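Local coordinates for protein NADH:ubiquinone oxidoreductase, Na translocating, C subunit (Parabacteroides distasonis, PDB 3LWX) that is the C subunit of a membrane-associated, sodium-translocating oxidoreductase complex, represented here by a fragment that carries an FMN-binding family domain, at residues P73-N78 with K84-L89; N14-Q19 with W99-V104; L46-E49 with K53-G56. All blocks are in the same frame, centred on the assembly; numbering follows the deposited sequence. Where two conformers were deposited one is given.

Interaction 1 of 3, residues P73-N78 with K84-L89; sequences PVFVAN and KYIMAL
F75 and I86 face each other as a hydrogen-bonded pair of an antiparallel beta hairpin, whose two strands, 71-79 and 82-92, run side by side through the middle of the six-stranded sheet. The strand axes approach to 4.7 Å with 152° between their directions, an antiparallel course with the usual twist of a sheet.

Backbone bonding is regular over two successive pairs. F75 N gives its hydrogen to I86 O at 3.0 Å, and I86 N returns one to F75 O at 2.8 Å, the carbonyl pointing almost straight at its donor. A77 and K84 form the next such pair, again bonded in both directions. The carbonyls also receive alpha hydrogens: between the two pairs V76 CA lies 3.3 Å from K84 O, and just beyond F75, V74 CA approaches I86 O in the same manner.

Apolar contacts divide between the two faces of the sheet. On one, V76 and Y85 lie side by side and point the same way. With CG1 anti to the backbone N (chi1 -174°), V76 turns its other methyl, CG2, to Y85 CD1 at 3.9 Å, while V74 CG1 reaches the edge of the same ring. The opposite face carries F75, I86, A77 and K84; here I86 CB packs on F75 CB, and I86 CD1 extends to the methyl of A77.

Polar groups also find partners beyond the hairpin. K84 sends its amine away to a salt bridge with D105, and the hydroxyl of Y191, on helix 174-196, bonds to both P73 O and A88 N where the two strands have parted. At that end the strands still touch through side chains, the ring carbon CG of P73 resting 3.7 Å from A88 CB.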
ATOM      1  N   PRO A  73      -5.502  -2.975  -8.082  1.00  7.83           N
ATOM      2  CA  PRO A  73      -6.141  -3.960  -7.222  1.00  7.79           C
ATOM      3  C   PRO A  73      -6.588  -3.400  -5.873  1.00  7.61           C
ATOM      4  O   PRO A  73      -5.874  -2.611  -5.243  1.00  7.64           O
ATOM      5  CB  PRO A  73      -5.030  -4.995  -7.008  1.00  8.85           C
ATOM      6  CG  PRO A  73      -3.784  -4.178  -7.069  1.00  9.66           C
ATOM      7  CD  PRO A  73      -4.046  -3.179  -8.161  1.00  8.92           C
ATOM      8  N   VAL A  74      -7.770  -3.819  -5.447  1.00  7.84           N
ATOM      9  CA  VAL A  74      -8.338  -3.486  -4.158  1.00  7.87           C
ATOM     10  C   VAL A  74      -8.556  -4.788  -3.389  1.00  7.73           C
ATOM     11  O   VAL A  74      -9.151  -5.735  -3.916  1.00  8.82           O
ATOM     12  CB  VAL A  74      -9.698  -2.753  -4.287  1.00  8.82           C
ATOM     13  CG1 VAL A  74     -10.264  -2.433  -2.911  1.00  9.57           C
ATOM     14  CG2 VAL A  74      -9.548  -1.466  -5.101  1.00  9.92           C
ATOM     15  N   PHE A  75      -8.039  -4.861  -2.166  1.00  7.09           N
ATOM     16  CA  PHE A  75      -8.269  -6.007  -1.275  1.00  7.06           C
ATOM     17  C   PHE A  75      -9.118  -5.468  -0.137  1.00  7.56           C
ATOM     18  O   PHE A  75      -8.754  -4.460   0.477  1.00  8.10           O
ATOM     19  CB  PHE A  75      -6.950  -6.575  -0.766  1.00  7.60           C
ATOM     20  CG  PHE A  75      -5.973  -6.863  -1.857  1.00  7.75           C
ATOM     21  CD1 PHE A  75      -5.950  -8.090  -2.493  1.00  8.84           C
ATOM     22  CD2 PHE A  75      -5.093  -5.874  -2.289  1.00  8.79           C
ATOM     23  CE1 PHE A  75      -5.055  -8.342  -3.522  1.00 10.20           C
ATOM     24  CE2 PHE A  75      -4.211  -6.122  -3.323  1.00 10.21           C
ATOM     25  CZ  PHE A  75      -4.195  -7.363  -3.932  1.00  9.66           C
ATOM     26  N   VAL A  76     -10.256  -6.103   0.142  1.00  7.17           N
ATOM     27  CA  VAL A  76     -11.154  -5.632   1.176  1.00  7.36           C
ATOM     28  C   VAL A  76     -11.136  -6.602   2.336  1.00  7.49           C
ATOM     29  O   VAL A  76     -11.491  -7.777   2.185  1.00  8.86           O
ATOM     30  CB  VAL A  76     -12.599  -5.445   0.667  1.00  7.79           C
ATOM     31  CG1 VAL A  76     -13.453  -4.809   1.739  1.00  9.26           C
ATOM     32  CG2 VAL A  76     -12.620  -4.609  -0.612  1.00  8.70           C
ATOM     33  N   ALA A  77     -10.638  -6.120   3.471  1.00  7.07           N
ATOM     34  CA  ALA A  77     -10.612  -6.878   4.699  1.00  7.66           C
ATOM     35  C   ALA A  77     -11.883  -6.631   5.481  1.00  8.28           C
ATOM     36  O   ALA A  77     -12.478  -5.554   5.404  1.00  8.66           O
ATOM     37  CB  ALA A  77      -9.388  -6.508   5.541  1.00  8.76           C
ATOM     38  N   ASN A  78     -12.304  -7.657   6.221  1.00  9.97           N
ATOM     39  CA  ASN A  78     -13.452  -7.590   7.101  1.00 11.93           C
ATOM     40  C   ASN A  78     -12.858  -7.633   8.505  1.00 12.34           C
ATOM     41  O   ASN A  78     -12.424  -8.684   8.990  1.00 13.13           O
ATOM     42  CB  ASN A  78     -14.435  -8.734   6.812  1.00 12.78           C
ATOM     43  CG  ASN A  78     -15.638  -8.715   7.717  1.00 14.20           C
ATOM     44  OD1 ASN A  78     -15.654  -8.000   8.698  1.00 17.01           O
ATOM     45  ND2 ASN A  78     -16.643  -9.538   7.405  1.00 22.42           N
ATOM     46  N   LYS A  84     -12.054  -2.652   5.477  1.00  7.66           N
ATOM     47  CA  LYS A  84     -10.833  -1.870   5.286  1.00  6.97           C
ATOM     48  C   LYS A  84     -10.454  -2.079   3.823  1.00  7.05           C
ATOM     49  O   LYS A  84     -10.456  -3.220   3.350  1.00  8.28           O
ATOM     50  CB  LYS A  84      -9.673  -2.310   6.181  1.00  7.50           C
ATOM     51  CG  LYS A  84      -9.987  -2.338   7.662  1.00  8.78           C
ATOM     52  CD  LYS A  84     -10.294  -0.968   8.232  1.00  8.43           C
ATOM     53  CE  LYS A  84     -10.465  -1.037   9.743  1.00  9.82           C
ATOM     54  NZ  LYS A  84     -10.910   0.257  10.309  1.00 10.85           N
ATOM     55  N   TYR A  85     -10.119  -1.000   3.123  1.00  6.29           N
ATOM     56  CA  TYR A  85      -9.772  -1.074   1.710  1.00  6.12           C
ATOM     57  C   TYR A  85      -8.263  -0.942   1.564  1.00  5.96           C
ATOM     58  O   TYR A  85      -7.695   0.084   1.939  1.00  6.96           O
ATOM     59  CB  TYR A  85     -10.488   0.017   0.919  1.00  7.00           C
ATOM     60  CG  TYR A  85     -11.992  -0.044   1.054  1.00  7.06           C
ATOM     61  CD1 TYR A  85     -12.760  -0.839   0.207  1.00  7.75           C
ATOM     62  CD2 TYR A  85     -12.651   0.687   2.028  1.00  7.89           C
ATOM     63  CE1 TYR A  85     -14.133  -0.899   0.337  1.00  7.78           C
ATOM     64  CE2 TYR A  85     -14.042   0.642   2.158  1.00  8.62           C
ATOM     65  CZ  TYR A  85     -14.769  -0.163   1.307  1.00  8.32           C
ATOM     66  OH  TYR A  85     -16.147  -0.202   1.417  1.00  9.41           O
ATOM     67  N   ILE A  86      -7.642  -1.973   1.004  1.00  6.10           N
ATOM     68  CA  ILE A  86      -6.194  -2.050   0.850  1.00  6.01           C
ATOM     69  C   ILE A  86      -5.857  -1.825  -0.623  1.00  6.05           C
ATOM     70  O   ILE A  86      -6.424  -2.478  -1.518  1.00  7.02           O
ATOM     71  CB  ILE A  86      -5.654  -3.422   1.277  1.00  6.38           C
ATOM     72  CG1 ILE A  86      -6.098  -3.787   2.690  1.00  6.80           C
ATOM     73  CG2 ILE A  86      -4.120  -3.467   1.179  1.00  7.90           C
ATOM     74  CD1 ILE A  86      -5.938  -5.256   3.032  1.00 10.24           C
HETATM   75  N   MSE A  87      -4.949  -0.881  -0.875  1.00  6.01           N
HETATM   76  CA  MSE A  87      -4.543  -0.435  -2.190  1.00  6.11           C
HETATM   77  C   MSE A  87      -3.052  -0.655  -2.368  1.00  5.93           C
HETATM   78  O   MSE A  87      -2.288  -0.618  -1.404  1.00  6.42           O
HETATM   79  CB  MSE A  87      -4.901   1.046  -2.339  1.00  6.33           C
HETATM   80  CG  MSE A  87      -6.393   1.280  -2.327  1.00  7.79           C
HETATM   81 SE   MSE A  87      -6.959   3.089  -2.260  0.75  9.85          SE
HETATM   82  CE  MSE A  87      -6.611   3.415  -0.393  1.00  9.48           C
ATOM     83  N   ALA A  88      -2.670  -0.927  -3.608  1.00  6.40           N
ATOM     84  CA  ALA A  88      -1.297  -1.262  -3.965  1.00  6.72           C
ATOM     85  C   ALA A  88      -0.542  -0.048  -4.495  1.00  6.78           C
ATOM     86  O   ALA A  88      -1.044   0.692  -5.350  1.00  8.42           O
ATOM     87  CB  ALA A  88      -1.279  -2.389  -4.978  1.00  7.72           C
ATOM     88  N   LEU A  89       0.681   0.111  -4.022  1.00  6.72           N
ATOM     89  CA  LEU A  89       1.567   1.194  -4.367  1.00  6.48           C
ATOM     90  C   LEU A  89       2.755   0.709  -5.186  1.00  6.69           C
ATOM     91  O   LEU A  89       3.255  -0.407  -5.003  1.00  7.12           O
ATOM     92  CB  LEU A  89       2.131   1.821  -3.098  1.00  7.01           C
ATOM     93  CG  LEU A  89       1.098   2.207  -2.037  1.00  7.31           C
ATOM     94  CD1 LEU A  89       1.818   2.689  -0.790  1.00  9.24           C
ATOM     95  CD2 LEU A  89       0.128   3.248  -2.562  1.00  8.72           C
TER

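Interaction 2 of 3, residues N14-Q19 with W99-V104; sequences NDKRQQ and WGYISV
Q19 CA lies 7.1 Å from Y101 CA, and the axis of helical segment 14-19 passes 9.5 Å from that of strand segment 99-104 at an angle of 42°, leaving side chains to bridge the gap.

Q19 does most of this work. Its extended chain carries the amide to W99, where OE1 sits at the indole edge, 3.1 Å from W99 NE1. The bond is weak, bent to 132° at the hydrogen, and the amide and ring planes lie 47° apart. The same oxygen is near the edge of the Y101 ring and accepts a hydrogen from a water that also bonds to Y101 OH, 2.7 Å from the water oxygen. At the other end of the amide, Q19 NE2 donates to D15 OD1 at 3.1 Å, one helical turn back, and to a second water, itself weakly bonded to W99 NE1. Partners on both amide ends thus fix its rotation.

K16 crosses Y101 at about a right angle. Stretched out from CA to its amine, it lays its methylenes past the phenol oxygen, K16 CE lying 3.3 Å from Y101 OH, while its amine continues to F59 O.

The arrangement is that of an N-terminal helix packed on an antiparallel sheet, its Q19 also touching D115 and S117 of the neighbouring strand 111-118, through a polar, aromatic and partly hydrated interface.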
ATOM      1  N   ASN A  14       3.321 -15.905  -0.305  1.00  8.24           N
ATOM      2  CA  ASN A  14       3.228 -15.698   1.136  1.00  8.29           C
ATOM      3  C   ASN A  14       3.879 -14.381   1.574  1.00  7.86           C
ATOM      4  O   ASN A  14       3.366 -13.724   2.464  1.00  8.38           O
ATOM      5  CB  ASN A  14       3.751 -16.922   1.896  1.00  9.96           C
ATOM      6  CG  ASN A  14       2.721 -18.044   1.912  1.00 10.46           C
ATOM      7  OD1 ASN A  14       1.515 -17.778   2.053  1.00 12.88           O
ATOM      8  ND2 ASN A  14       3.183 -19.294   1.837  1.00 12.84           N
ATOM      9  N   ASP A  15       4.976 -13.993   0.926  1.00  8.24           N
ATOM     10  CA  ASP A  15       5.607 -12.706   1.181  1.00  8.39           C
ATOM     11  C   ASP A  15       4.618 -11.581   0.846  1.00  7.70           C
ATOM     12  O   ASP A  15       4.428 -10.663   1.645  1.00  7.98           O
ATOM     13  CB  ASP A  15       6.910 -12.632   0.382  1.00  9.35           C
ATOM     14  CG  ASP A  15       7.728 -11.374   0.619  1.00 12.45           C
ATOM     15  OD1 ASP A  15       7.401 -10.533   1.460  1.00 13.72           O
ATOM     16  OD2 ASP A  15       8.786 -11.254  -0.051  1.00 19.06           O
ATOM     17  N   LYS A  16       3.967 -11.654  -0.316  1.00  7.56           N
ATOM     18  CA  LYS A  16       2.972 -10.650  -0.679  1.00  7.71           C
ATOM     19  C   LYS A  16       1.818 -10.630   0.332  1.00  7.23           C
ATOM     20  O   LYS A  16       1.350  -9.551   0.717  1.00  7.31           O
ATOM     21  CB  LYS A  16       2.492 -10.878  -2.113  1.00  8.50           C
ATOM     22  CG  LYS A  16       1.425  -9.906  -2.561  1.00  8.44           C
ATOM     23  CD  LYS A  16       1.180  -9.963  -4.054  1.00 11.50           C
ATOM     24  CE  LYS A  16       0.102  -9.003  -4.523  1.00 11.87           C
ATOM     25  NZ  LYS A  16       0.100  -8.864  -6.020  1.00 14.30           N
ATOM     26  N   ARG A  17       1.326 -11.812   0.727  1.00  7.34           N
ATOM     27  CA  ARG A  17       0.279 -11.881   1.748  0.67  6.93           C
ATOM     28  C   ARG A  17       0.718 -11.200   3.032  1.00  7.07           C
ATOM     29  O   ARG A  17      -0.054 -10.455   3.633  1.00  7.26           O
ATOM     30  CB  ARG A  17      -0.100 -13.325   2.075  0.67  7.27           C
ATOM     31  CG  ARG A  17      -0.786 -14.076   0.955  0.67  8.04           C
ATOM     32  CD  ARG A  17      -1.257 -15.447   1.419  0.67  8.95           C
ATOM     33  NE  ARG A  17      -1.891 -16.189   0.321  0.67 11.42           N
ATOM     34  CZ  ARG A  17      -1.308 -17.139  -0.418  0.67 11.20           C
ATOM     35  NH1 ARG A  17      -0.069 -17.553  -0.177  0.67 13.23           N
ATOM     36  NH2 ARG A  17      -1.985 -17.709  -1.407  0.67 15.72           N
ATOM     37  N   GLN A  18       1.969 -11.441   3.449  1.00  7.18           N
ATOM     38  CA  GLN A  18       2.506 -10.791   4.652  1.00  7.16           C
ATOM     39  C   GLN A  18       2.509  -9.268   4.522  1.00  7.24           C
ATOM     40  O   GLN A  18       2.196  -8.570   5.485  1.00  7.69           O
ATOM     41  CB  GLN A  18       3.916 -11.280   4.987  1.00  7.34           C
ATOM     42  CG  GLN A  18       4.005 -12.676   5.509  1.00  8.63           C
ATOM     43  CD  GLN A  18       5.455 -13.087   5.646  1.00  9.44           C
ATOM     44  OE1 GLN A  18       6.149 -13.267   4.659  1.00 13.66           O
ATOM     45  NE2 GLN A  18       5.926 -13.194   6.866  1.00 11.42           N
ATOM     46  N   GLN A  19       2.893  -8.756   3.348  1.00  6.79           N
ATOM     47  CA  GLN A  19       2.918  -7.311   3.108  1.00  6.43           C
ATOM     48  C   GLN A  19       1.513  -6.708   3.224  1.00  6.31           C
ATOM     49  O   GLN A  19       1.301  -5.674   3.862  1.00  6.98           O
ATOM     50  CB  GLN A  19       3.493  -7.021   1.733  1.00  6.97           C
ATOM     51  CG  GLN A  19       4.964  -7.366   1.588  1.00  7.51           C
ATOM     52  CD  GLN A  19       5.400  -7.342   0.140  1.00  8.49           C
ATOM     53  OE1 GLN A  19       5.130  -6.395  -0.595  1.00  8.08           O
ATOM     54  NE2 GLN A  19       6.080  -8.402  -0.282  1.00 10.16           N
ATOM     55  N   TRP A  99       7.666  -0.240  -3.593  1.00  6.69           N
ATOM     56  CA  TRP A  99       6.272  -0.660  -3.677  1.00  6.23           C
ATOM     57  C   TRP A  99       5.712  -0.690  -2.260  1.00  6.28           C
ATOM     58  O   TRP A  99       6.398  -0.357  -1.298  1.00  6.79           O
ATOM     59  CB  TRP A  99       6.099  -1.995  -4.398  1.00  7.02           C
ATOM     60  CG  TRP A  99       6.765  -3.196  -3.790  1.00  7.84           C
ATOM     61  CD1 TRP A  99       6.185  -4.133  -2.998  1.00  8.56           C
ATOM     62  CD2 TRP A  99       8.115  -3.623  -3.983  1.00  8.28           C
ATOM     63  NE1 TRP A  99       7.083  -5.105  -2.674  1.00 10.12           N
ATOM     64  CE2 TRP A  99       8.279  -4.819  -3.266  1.00  9.71           C
ATOM     65  CE3 TRP A  99       9.202  -3.113  -4.707  1.00  9.09           C
ATOM     66  CZ2 TRP A  99       9.498  -5.507  -3.226  1.00 11.85           C
ATOM     67  CZ3 TRP A  99      10.410  -3.795  -4.662  1.00 11.02           C
ATOM     68  CH2 TRP A  99      10.549  -4.972  -3.928  1.00 12.83           C
ATOM     69  N   GLY A 100       4.454  -1.088  -2.106  1.00  6.55           N
ATOM     70  CA  GLY A 100       3.861  -1.155  -0.800  1.00  6.90           C
ATOM     71  C   GLY A 100       2.363  -1.312  -0.883  1.00  6.14           C
ATOM     72  O   GLY A 100       1.802  -1.518  -1.967  1.00  6.03           O
ATOM     73  N   TYR A 101       1.738  -1.227   0.276  1.00  6.27           N
ATOM     74  CA  TYR A 101       0.286  -1.304   0.407  1.00  6.52           C
ATOM     75  C   TYR A 101      -0.151  -0.305   1.462  1.00  6.01           C
ATOM     76  O   TYR A 101       0.563  -0.087   2.448  1.00  7.07           O
ATOM     77  CB  TYR A 101      -0.173  -2.722   0.817  1.00  6.82           C
ATOM     78  CG  TYR A 101       0.216  -3.727  -0.223  1.00  7.01           C
ATOM     79  CD1 TYR A 101      -0.600  -3.972  -1.320  1.00  6.92           C
ATOM     80  CD2 TYR A 101       1.452  -4.361  -0.168  1.00  7.45           C
ATOM     81  CE1 TYR A 101      -0.195  -4.837  -2.328  1.00  7.70           C
ATOM     82  CE2 TYR A 101       1.858  -5.241  -1.163  1.00  8.19           C
ATOM     83  CZ  TYR A 101       1.037  -5.457  -2.258  1.00  7.08           C
ATOM     84  OH  TYR A 101       1.422  -6.293  -3.276  1.00  9.32           O
ATOM     85  N   ILE A 102      -1.325   0.272   1.274  1.00  6.15           N
ATOM     86  CA  ILE A 102      -1.878   1.172   2.265  0.80  6.56           C
ATOM     87  C   ILE A 102      -3.366   0.877   2.389  1.00  5.82           C
ATOM     88  O   ILE A 102      -4.039   0.634   1.384  1.00  6.82           O
ATOM     89  CB  ILE A 102      -1.552   2.639   1.922  0.80  7.39           C
ATOM     90  CG1 ILE A 102      -1.861   3.580   3.087  0.80  6.44           C
ATOM     91  CG2 ILE A 102      -2.270   3.073   0.677  0.80  8.47           C
ATOM     92  CD1 ILE A 102      -1.253   4.944   2.871  0.80  8.79           C
ATOM     93  N   SER A 103      -3.848   0.851   3.626  1.00  5.90           N
ATOM     94  CA  SER A 103      -5.249   0.555   3.864  1.00  6.16           C
ATOM     95  C   SER A 103      -5.944   1.774   4.449  1.00  5.86           C
ATOM     96  O   SER A 103      -5.340   2.562   5.188  1.00  6.63           O
ATOM     97  CB  SER A 103      -5.427  -0.651   4.803  1.00  6.75           C
ATOM     98  OG  SER A 103      -5.009  -0.358   6.119  1.00  7.40           O
ATOM     99  N   VAL A 104      -7.229   1.898   4.133  1.00  6.17           N
ATOM    100  CA  VAL A 104      -8.069   2.925   4.697  1.00  6.19           C
ATOM    101  C   VAL A 104      -9.290   2.308   5.381  1.00  6.67           C
ATOM    102  O   VAL A 104      -9.724   1.191   5.068  1.00  7.21           O
ATOM    103  CB  VAL A 104      -8.525   3.980   3.648  1.00  6.72           C
ATOM    104  CG1 VAL A 104      -7.331   4.778   3.122  1.00  7.66           C
ATOM    105  CG2 VAL A 104      -9.291   3.349   2.484  1.00  8.20           C
TER
HETATM  106  O   HOH W   1       4.001  -7.063  -3.118  1.00 13.55           O
HETATM  107  O   HOH W   2       7.262  -8.407  -2.905  1.00 19.78           O

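Interaction 3 of 3, residues L46-E49 with K53-G56; sequences LVNE and KVEG
L46 and V54 meet across a short beta hairpin at the margin of the six-stranded sheet, where strand 53-54 lies outermost beside strand 41-48. The tight part is centred on L46 O, which accepts a hydrogen from V54 N at 2.9 Å; the bond is nearly straight at the hydrogen, although the donor stands 39° above the carbonyl plane. The alpha hydrogen of K53 points at the same oxygen, giving it a second, softer partner. Beside this bond the methyl CG2 of V54 packs on L46 CB at 3.7 Å, and the N48 side chain crosses that of V54 at about a right angle, its amide nitrogen ND2 coming within 3.7 Å of V54 CG1. That amide is held within the turn by N50 and E52.

Beyond V54 the chains separate, E55 and G56 are exposed, and direct backbone pairing gives way to water. L46 CD1 still rests against G56 CA, a contact that the bare glycine leaves room for. A single water spans the widened end: it accepts a hydrogen from L46 N at 2.9 Å and donates to both V54 O and G56 O, each 2.7 Å from the water oxygen.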
ATOM      1  N   LEU A  46      -9.898  -5.962  -9.197  1.00  7.46           N
ATOM      2  CA  LEU A  46      -9.299  -4.861  -9.916  1.00  7.31           C
ATOM      3  C   LEU A  46     -10.369  -3.818 -10.202  1.00  7.09           C
ATOM      4  O   LEU A  46     -11.525  -4.165 -10.480  1.00  7.88           O
ATOM      5  CB  LEU A  46      -8.714  -5.330 -11.252  1.00  8.21           C
ATOM      6  CG  LEU A  46      -7.555  -6.313 -11.135  1.00  9.50           C
ATOM      7  CD1 LEU A  46      -7.234  -6.904 -12.495  1.00 12.32           C
ATOM      8  CD2 LEU A  46      -6.319  -5.647 -10.557  1.00 10.92           C
ATOM      9  N   VAL A  47      -9.979  -2.550 -10.125  1.00  7.57           N
ATOM     10  CA  VAL A  47     -10.806  -1.456 -10.600  1.00  7.85           C
ATOM     11  C   VAL A  47     -10.067  -0.716 -11.710  1.00  8.28           C
ATOM     12  O   VAL A  47      -8.838  -0.749 -11.813  1.00  8.32           O
ATOM     13  CB  VAL A  47     -11.225  -0.450  -9.491  1.00  7.90           C
ATOM     14  CG1 VAL A  47     -12.013  -1.189  -8.416  1.00  9.69           C
ATOM     15  CG2 VAL A  47     -10.028   0.302  -8.889  1.00  9.35           C
ATOM     16  N   ASN A  48     -10.845  -0.082 -12.571  1.00  8.52           N
ATOM     17  CA  ASN A  48     -10.297   0.811 -13.570  1.00  9.42           C
ATOM     18  C   ASN A  48     -10.255   2.247 -13.002  1.00  9.18           C
ATOM     19  O   ASN A  48     -10.610   2.499 -11.848  1.00  9.67           O
ATOM     20  CB  ASN A  48     -11.047   0.695 -14.909  1.00  9.49           C
ATOM     21  CG  ASN A  48     -12.492   1.134 -14.826  1.00  9.67           C
ATOM     22  OD1 ASN A  48     -12.880   1.871 -13.925  1.00  9.62           O
ATOM     23  ND2 ASN A  48     -13.297   0.714 -15.797  1.00 10.89           N
ATOM     24  N   GLU A  49      -9.815   3.196 -13.826  1.00 10.16           N
ATOM     25  CA  GLU A  49      -9.676   4.583 -13.387  0.50 11.33           C
ATOM     26  C   GLU A  49     -11.007   5.259 -13.074  1.00 11.09           C
ATOM     27  O   GLU A  49     -11.024   6.317 -12.477  1.00 12.84           O
ATOM     28  CB  GLU A  49      -8.901   5.424 -14.416  0.50 13.10           C
ATOM     29  CG  GLU A  49      -9.514   5.585 -15.798  0.50 16.33           C
ATOM     30  CD  GLU A  49      -9.059   4.530 -16.804  0.50 19.80           C
ATOM     31  OE1 GLU A  49      -9.355   3.331 -16.611  0.50 16.84           O
ATOM     32  OE2 GLU A  49      -8.427   4.921 -17.816  0.50 22.79           O
ATOM     33  N   LYS A  53     -15.400  -2.196 -11.344  1.00 10.61           N
ATOM     34  CA  LYS A  53     -14.723  -3.483 -11.212  1.00 10.51           C
ATOM     35  C   LYS A  53     -14.487  -4.086 -12.574  1.00 10.34           C
ATOM     36  O   LYS A  53     -15.389  -4.114 -13.421  1.00 12.64           O
ATOM     37  CB  LYS A  53     -15.567  -4.446 -10.429  1.00 11.38           C
ATOM     38  CG  LYS A  53     -15.797  -4.023  -9.044  1.00 11.64           C
ATOM     39  CD  LYS A  53     -16.520  -5.102  -8.240  1.00 11.58           C
ATOM     40  CE  LYS A  53     -16.784  -4.660  -6.848  1.00 11.23           C
ATOM     41  NZ  LYS A  53     -17.895  -3.664  -6.812  1.00  9.78           N
ATOM     42  N   VAL A  54     -13.283  -4.589 -12.783  1.00  9.72           N
ATOM     43  CA  VAL A  54     -12.902  -5.164 -14.065  1.00 10.21           C
ATOM     44  C   VAL A  54     -12.328  -6.550 -13.796  1.00 10.18           C
ATOM     45  O   VAL A  54     -11.721  -6.792 -12.756  1.00 11.10           O
ATOM     46  CB  VAL A  54     -11.941  -4.245 -14.849  1.00 10.48           C
ATOM     47  CG1 VAL A  54     -12.639  -2.913 -15.145  1.00 11.09           C
ATOM     48  CG2 VAL A  54     -10.640  -4.045 -14.087  1.00 10.98           C
ATOM     49  N   GLU A  55     -12.481  -7.454 -14.758  1.00 10.32           N
ATOM     50  CA  GLU A  55     -12.073  -8.839 -14.545  0.70 10.53           C
ATOM     51  C   GLU A  55     -10.560  -8.981 -14.407  1.00 10.54           C
ATOM     52  O   GLU A  55      -9.773  -8.235 -15.008  1.00 11.62           O
ATOM     53  CB  GLU A  55     -12.611  -9.754 -15.653  0.70 12.19           C
ATOM     54  CG  GLU A  55     -12.019  -9.536 -17.002  0.70 15.81           C
ATOM     55  CD  GLU A  55     -12.520 -10.540 -18.037  1.00 17.57           C
ATOM     56  OE1 GLU A  55     -13.441 -11.364 -17.738  1.00 17.43           O
ATOM     57  OE2 GLU A  55     -11.973 -10.520 -19.152  1.00 20.19           O
ATOM     58  N   GLY A  56     -10.180  -9.952 -13.601  1.00 10.64           N
ATOM     59  CA  GLY A  56      -8.789 -10.294 -13.352  1.00 11.21           C
ATOM     60  C   GLY A  56      -8.567 -10.687 -11.901  1.00 11.04           C
ATOM     61  O   GLY A  56      -9.255 -10.235 -11.002  1.00 12.78           O
TER
HETATM   62  O   HOH W   3     -11.070  -8.282 -10.589  1.00  9.94           O

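In the fold
From the N terminus, helix 4-23 supplies the first half of interaction 2, whose partner strand comes 80 residues later, so this contact closes a long loop enclosing the other two. Within that loop, interaction 3 closes first, as a tight hairpin at the sheet margin, and interaction 1 follows in series as a second, central hairpin. All three reach the same antiparallel sheet. Strand 41-48 borders strand 71-79, bringing L46 and V47 of interaction 3 against P73 and V74 of interaction 1; strand 82-92 borders strand 97-104, hydrogen-bonded to it where M87 meets I102 and L89 meets G100. Interactions 2 and 3 do not touch, their centres lying about 19 Å apart.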